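Local coordinates for heme oxygenase 1 (PDB 1WE1), which probably opens the heme ring with oxygen and electrons from a reductase, yielding biliverdin IXalpha, carbon monoxide and free iron for synthesis of photosynthetic antenna pigments, at residues 9-20 with 189-200. Sequence-based numbering, arbitrary orientation.
Sequences LREGTKKSHSMA and VDEANDAFAMNM. With HEM (protoporphyrin IX containing Fe), chain H.
Phe196 is the main bump here: its ring pushes from helix 182-205 into the hollow between Thr13, Ser16, His17 and Ala20. Phe196 CE2 settles on His17 CA at 3.4 Å, Thr13 CB lies by CE1 of the same ring, and Ala20 CB sits at the rim. The heme methyl CMB lies over one face, offset toward the rim; the same phenyl thus fills the groove between the helices and borders the cofactor. Toward the N-terminal ends of both segments, the branch of Leu9 ending in CD2 drops between Val189 and Ala192, with Leu9 CD2 3.6 Å from Ala192 CB, and Val189 CG1 leans on the bare CA of Gly12. At the other end Met200, bent at its last torsion (chi3 -96°), lays SD 3.6 Å from Ala20 N and turns CE back toward Met19 CB.

This pairing belongs to the all-helical heme oxygenase fold: helix 14-20 runs almost parallel to 189-200, their axes 9.6 Å apart. Helix 14-20 supplies the proximal ligand, His17 NE2, 2.0 Å from the heme iron; water 3 is also bound to the metal. The imidazole's ND1 is hydrogen-bonded to Glu21, which would help fix the ring's rotation. Arg10, on helix 5-12 ahead of the break at Thr13, reaches out extended to propionate oxygen O2A through NH1.

Asn193 is the polar peg. Its CG stands beside the backbone N and opposite the carbonyl carbon (chi1 -78°), which carries the amide across to the first helices. There Asn193 ND2 donates to Gly12 O (3.2 Å), lying above that carbonyl's plane, while Asn193 OD1 meets Ser16 OG at 2.8 Å. Water 2 links OD1 to Ser16 N, and water 1 donates to Asn193 O.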
loop_
_atom_site.group_PDB
_atom_site.type_symbol
_atom_site.label_atom_id
_atom_site.label_comp_id
_atom_site.label_asym_id
_atom_site.label_seq_id
_atom_site.Cartn_x
_atom_site.Cartn_y
_atom_site.Cartn_z
ATOM N N LEU A 9 13.257 7.131 8.447
ATOM C CA LEU A 9 12.258 6.147 8.043
ATOM C C LEU A 9 12.910 5.162 7.083
ATOM O O LEU A 9 12.769 3.955 7.240
ATOM C CB LEU A 9 11.060 6.821 7.367
ATOM C CG LEU A 9 10.032 7.358 8.365
ATOM C CD1 LEU A 9 9.049 8.259 7.665
ATOM C CD2 LEU A 9 9.330 6.206 9.043
ATOM N N ARG A 10 13.652 5.681 6.110
ATOM C CA ARG A 10 14.306 4.816 5.142
ATOM C C ARG A 10 15.256 3.815 5.788
ATOM O O ARG A 10 15.194 2.622 5.506
ATOM C CB ARG A 10 15.059 5.637 4.087
ATOM C CG ARG A 10 15.735 4.762 3.021
ATOM C CD ARG A 10 16.385 5.574 1.913
ATOM N NE ARG A 10 17.213 4.737 1.041
ATOM C CZ ARG A 10 16.741 3.890 0.128
ATOM N NH1 ARG A 10 15.432 3.757 -0.052
ATOM N NH2 ARG A 10 17.578 3.173 -0.614
ATOM N N GLU A 11 16.143 4.281 6.648
ATOM C CA GLU A 11 17.063 3.352 7.280
ATOM C C GLU A 11 16.314 2.501 8.287
ATOM O O GLU A 11 16.586 1.313 8.428
ATOM C CB GLU A 11 18.205 4.105 7.970
ATOM C CG GLU A 11 19.126 4.843 7.006
ATOM C CD GLU A 11 19.833 3.905 6.029
ATOM O OE1 GLU A 11 20.492 2.944 6.491
ATOM O OE2 GLU A 11 19.737 4.134 4.800
ATOM N N GLY A 12 15.351 3.115 8.969
ATOM C CA GLY A 12 14.574 2.421 9.987
ATOM C C GLY A 12 13.650 1.290 9.561
ATOM O O GLY A 12 13.287 0.451 10.387
ATOM N N THR A 13 13.254 1.261 8.292
ATOM C CA THR A 13 12.375 0.207 7.795
ATOM C C THR A 13 13.130 -0.736 6.864
ATOM O O THR A 13 12.527 -1.548 6.168
ATOM C CB THR A 13 11.155 0.788 7.036
ATOM O OG1 THR A 13 11.597 1.645 5.976
ATOM C CG2 THR A 13 10.279 1.579 7.970
ATOM N N LYS A 14 14.453 -0.623 6.847
ATOM C CA LYS A 14 15.278 -1.474 5.999
ATOM C C LYS A 14 14.932 -2.944 6.237
ATOM O O LYS A 14 14.552 -3.655 5.313
ATOM C CB LYS A 14 16.761 -1.225 6.284
ATOM N N LYS A 15 15.060 -3.389 7.481
ATOM C CA LYS A 15 14.763 -4.770 7.852
ATOM C C LYS A 15 13.354 -5.209 7.427
ATOM O O LYS A 15 13.193 -6.194 6.710
ATOM C CB LYS A 15 14.902 -4.927 9.363
ATOM C CG LYS A 15 14.586 -6.311 9.893
ATOM C CD LYS A 15 15.689 -7.283 9.538
ATOM C CE LYS A 15 15.459 -8.644 10.167
ATOM N NZ LYS A 15 16.582 -9.567 9.833
ATOM N N SER A 16 12.339 -4.478 7.876
ATOM C CA SER A 16 10.966 -4.819 7.547
ATOM C C SER A 16 10.692 -4.992 6.064
ATOM O O SER A 16 10.046 -5.951 5.668
ATOM C CB SER A 16 10.006 -3.777 8.111
ATOM O OG SER A 16 9.815 -3.972 9.498
ATOM N N HIS A 17 11.168 -4.064 5.242
ATOM C CA HIS A 17 10.953 -4.155 3.803
ATOM C C HIS A 17 11.558 -5.451 3.284
ATOM O O HIS A 17 11.024 -6.085 2.372
ATOM C CB HIS A 17 11.590 -2.965 3.095
ATOM C CG HIS A 17 11.172 -2.817 1.666
ATOM N ND1 HIS A 17 11.645 -3.635 0.663
ATOM C CD2 HIS A 17 10.358 -1.915 1.066
ATOM C CE1 HIS A 17 11.148 -3.235 -0.495
ATOM N NE2 HIS A 17 10.366 -2.192 -0.278
ATOM N N SER A 18 12.677 -5.841 3.878
ATOM C CA SER A 18 13.359 -7.070 3.506
ATOM C C SER A 18 12.482 -8.297 3.834
ATOM O O SER A 18 12.400 -9.235 3.040
ATOM C CB SER A 18 14.698 -7.153 4.242
ATOM O OG SER A 18 15.178 -8.485 4.265
ATOM N N MET A 19 11.829 -8.285 4.997
ATOM C CA MET A 19 10.957 -9.390 5.387
ATOM C C MET A 19 9.745 -9.421 4.461
ATOM O O MET A 19 9.223 -10.481 4.128
ATOM C CB MET A 19 10.482 -9.217 6.824
ATOM C CG MET A 19 11.552 -9.428 7.874
ATOM S SD MET A 19 11.043 -8.666 9.446
ATOM C CE MET A 19 9.687 -9.762 9.974
ATOM N N ALA A 20 9.302 -8.243 4.047
ATOM C CA ALA A 20 8.163 -8.130 3.151
ATOM C C ALA A 20 8.432 -8.894 1.848
ATOM O O ALA A 20 7.601 -9.674 1.383
ATOM C CB ALA A 20 7.895 -6.663 2.855
ATOM N N VAL A 189 8.707 6.309 13.210
ATOM C CA VAL A 189 9.471 5.219 12.644
ATOM C C VAL A 189 8.911 3.896 13.170
ATOM O O VAL A 189 8.677 2.951 12.406
ATOM C CB VAL A 189 10.955 5.344 13.002
ATOM C CG1 VAL A 189 11.717 4.100 12.562
ATOM C CG2 VAL A 189 11.531 6.565 12.319
ATOM N N ASP A 190 8.670 3.820 14.468
ATOM C CA ASP A 190 8.128 2.585 15.012
ATOM C C ASP A 190 6.772 2.250 14.396
ATOM O O ASP A 190 6.493 1.093 14.109
ATOM C CB ASP A 190 8.029 2.674 16.532
ATOM C CG ASP A 190 9.383 2.510 17.203
ATOM O OD1 ASP A 190 9.476 2.759 18.429
ATOM O OD2 ASP A 190 10.353 2.129 16.499
ATOM N N GLU A 191 5.941 3.264 14.176
ATOM C CA GLU A 191 4.625 3.052 13.584
ATOM C C GLU A 191 4.759 2.517 12.149
ATOM O O GLU A 191 3.961 1.692 11.704
ATOM C CB GLU A 191 3.828 4.363 13.594
ATOM C CG GLU A 191 2.382 4.232 13.111
ATOM C CD GLU A 191 1.518 3.381 14.024
ATOM O OE1 GLU A 191 0.338 3.157 13.694
ATOM O OE2 GLU A 191 2.010 2.938 15.073
ATOM N N ALA A 192 5.778 2.987 11.435
ATOM C CA ALA A 192 6.012 2.545 10.071
ATOM C C ALA A 192 6.284 1.034 10.051
ATOM O O ALA A 192 5.737 0.307 9.218
ATOM C CB ALA A 192 7.184 3.303 9.474
ATOM N N ASN A 193 7.133 0.568 10.961
ATOM C CA ASN A 193 7.438 -0.853 11.038
ATOM C C ASN A 193 6.169 -1.627 11.418
ATOM O O ASN A 193 6.037 -2.822 11.118
ATOM C CB ASN A 193 8.553 -1.113 12.060
ATOM C CG ASN A 193 9.931 -0.789 11.511
ATOM O OD1 ASN A 193 10.429 -1.471 10.612
ATOM N ND2 ASN A 193 10.553 0.261 12.043
ATOM N N ASP A 194 5.238 -0.942 12.074
ATOM C CA ASP A 194 3.978 -1.568 12.451
ATOM C C ASP A 194 3.148 -1.773 11.181
ATOM O O ASP A 194 2.631 -2.866 10.936
ATOM C CB ASP A 194 3.195 -0.684 13.434
ATOM C CG ASP A 194 3.548 -0.956 14.888
ATOM O OD1 ASP A 194 4.738 -0.859 15.254
ATOM O OD2 ASP A 194 2.626 -1.267 15.675
ATOM N N ALA A 195 3.031 -0.713 10.381
ATOM C CA ALA A 195 2.270 -0.771 9.141
ATOM C C ALA A 195 2.813 -1.866 8.233
ATOM O O ALA A 195 2.047 -2.618 7.645
ATOM C CB ALA A 195 2.316 0.570 8.429
ATOM N N PHE A 196 4.131 -1.962 8.119
ATOM C CA PHE A 196 4.709 -2.998 7.283
ATOM C C PHE A 196 4.166 -4.357 7.716
ATOM O O PHE A 196 3.746 -5.162 6.886
ATOM C CB PHE A 196 6.235 -3.031 7.400
ATOM C CG PHE A 196 6.945 -2.245 6.348
ATOM C CD1 PHE A 196 7.048 -0.859 6.438
ATOM C CD2 PHE A 196 7.536 -2.888 5.268
ATOM C CE1 PHE A 196 7.732 -0.132 5.468
ATOM C CE2 PHE A 196 8.220 -2.165 4.292
ATOM C CZ PHE A 196 8.316 -0.786 4.397
ATOM N N ALA A 197 4.183 -4.608 9.021
ATOM C CA ALA A 197 3.710 -5.876 9.543
ATOM C C ALA A 197 2.252 -6.094 9.152
ATOM O O ALA A 197 1.850 -7.214 8.851
ATOM C CB ALA A 197 3.864 -5.912 11.049
ATOM N N MET A 198 1.465 -5.028 9.148
ATOM C CA MET A 198 0.060 -5.143 8.789
ATOM C C MET A 198 -0.155 -5.491 7.310
ATOM O O MET A 198 -1.137 -6.138 6.948
ATOM C CB MET A 198 -0.669 -3.858 9.153
ATOM C CG MET A 198 -0.729 -3.663 10.644
ATOM S SD MET A 198 -1.730 -2.273 11.157
ATOM C CE MET A 198 -0.492 -0.938 11.150
ATOM N N ASN A 199 0.769 -5.057 6.461
ATOM C CA ASN A 199 0.688 -5.364 5.045
ATOM C C ASN A 199 1.060 -6.828 4.911
ATOM O O ASN A 199 0.405 -7.597 4.211
ATOM C CB ASN A 199 1.671 -4.496 4.259
ATOM C CG ASN A 199 1.134 -3.120 4.001
ATOM O OD1 ASN A 199 0.349 -2.922 3.087
ATOM N ND2 ASN A 199 1.527 -2.162 4.822
ATOM N N MET A 200 2.116 -7.206 5.615
ATOM C CA MET A 200 2.596 -8.566 5.579
ATOM C C MET A 200 1.543 -9.558 6.053
ATOM O O MET A 200 1.476 -10.678 5.549
ATOM C CB MET A 200 3.865 -8.686 6.416
ATOM C CG MET A 200 5.039 -7.920 5.842
ATOM S SD MET A 200 6.625 -8.497 6.472
ATOM C CE MET A 200 6.911 -7.324 7.828
HETATM C CHA HEM H . 11.000 1.275 -1.578
HETATM C CHB HEM H . 7.028 0.199 0.965
HETATM C CHC HEM H . 7.320 -4.311 -0.805
HETATM C CHD HEM H . 10.165 -2.669 -4.302
HETATM C C1A HEM H . 9.978 1.374 -0.609
HETATM C C2A HEM H . 9.761 2.479 0.311
HETATM C C3A HEM H . 8.667 2.153 1.064
HETATM C C4A HEM H . 8.179 0.867 0.543
HETATM C CMA HEM H . 8.035 2.920 2.185
HETATM C CAA HEM H . 10.566 3.768 0.364
HETATM C CBA HEM H . 11.953 3.662 1.043
HETATM C CGA HEM H . 12.675 4.880 1.099
HETATM O O1A HEM H . 12.658 5.495 2.238
HETATM O O2A HEM H . 13.291 5.362 0.128
HETATM C C1B HEM H . 6.767 -1.162 0.736
HETATM C C2B HEM H . 5.756 -1.947 1.442
HETATM C C3B HEM H . 5.796 -3.200 0.904
HETATM C C4B HEM H . 6.886 -3.192 -0.070
HETATM C CMB HEM H . 4.857 -1.403 2.524
HETATM C CAB HEM H . 4.889 -4.386 1.170
HETATM C CBB HEM H . 4.971 -4.942 2.617
HETATM C C1C HEM H . 8.049 -4.255 -1.966
HETATM C C2C HEM H . 8.186 -5.329 -2.939
HETATM C C3C HEM H . 9.165 -4.929 -3.775
HETATM C C4C HEM H . 9.402 -3.526 -3.520
HETATM C CMC HEM H . 7.360 -6.601 -2.947
HETATM C CAC HEM H . 9.918 -5.786 -4.795
HETATM C CBC HEM H . 9.209 -5.756 -6.178
HETATM C C1D HEM H . 10.654 -1.407 -3.887
HETATM C C2D HEM H . 11.640 -0.624 -4.629
HETATM C C3D HEM H . 11.839 0.499 -3.892
HETATM C C4D HEM H . 11.016 0.371 -2.664
HETATM C CMD HEM H . 12.244 -1.079 -5.919
HETATM C CAD HEM H . 12.712 1.700 -4.168
HETATM C CBD HEM H . 14.135 1.593 -3.457
HETATM C CGD HEM H . 14.851 2.814 -3.469
HETATM O O1D HEM H . 14.247 3.924 -3.219
HETATM O O2D HEM H . 16.090 2.827 -3.720
HETATM N NA HEM H . 9.024 0.398 -0.440
HETATM N NB HEM H . 7.441 -1.928 -0.188
HETATM N NC HEM H . 8.779 -3.122 -2.367
HETATM N ND HEM H . 10.266 -0.752 -2.720
HETATM FE FE HEM H . 8.897 -1.345 -1.423
HETATM O O HOH W 1 7.670 -4.933 10.367
HETATM O O HOH W 2 13.133 -2.532 10.048
HETATM O O HOH W 3 7.648 -0.572 -2.465
#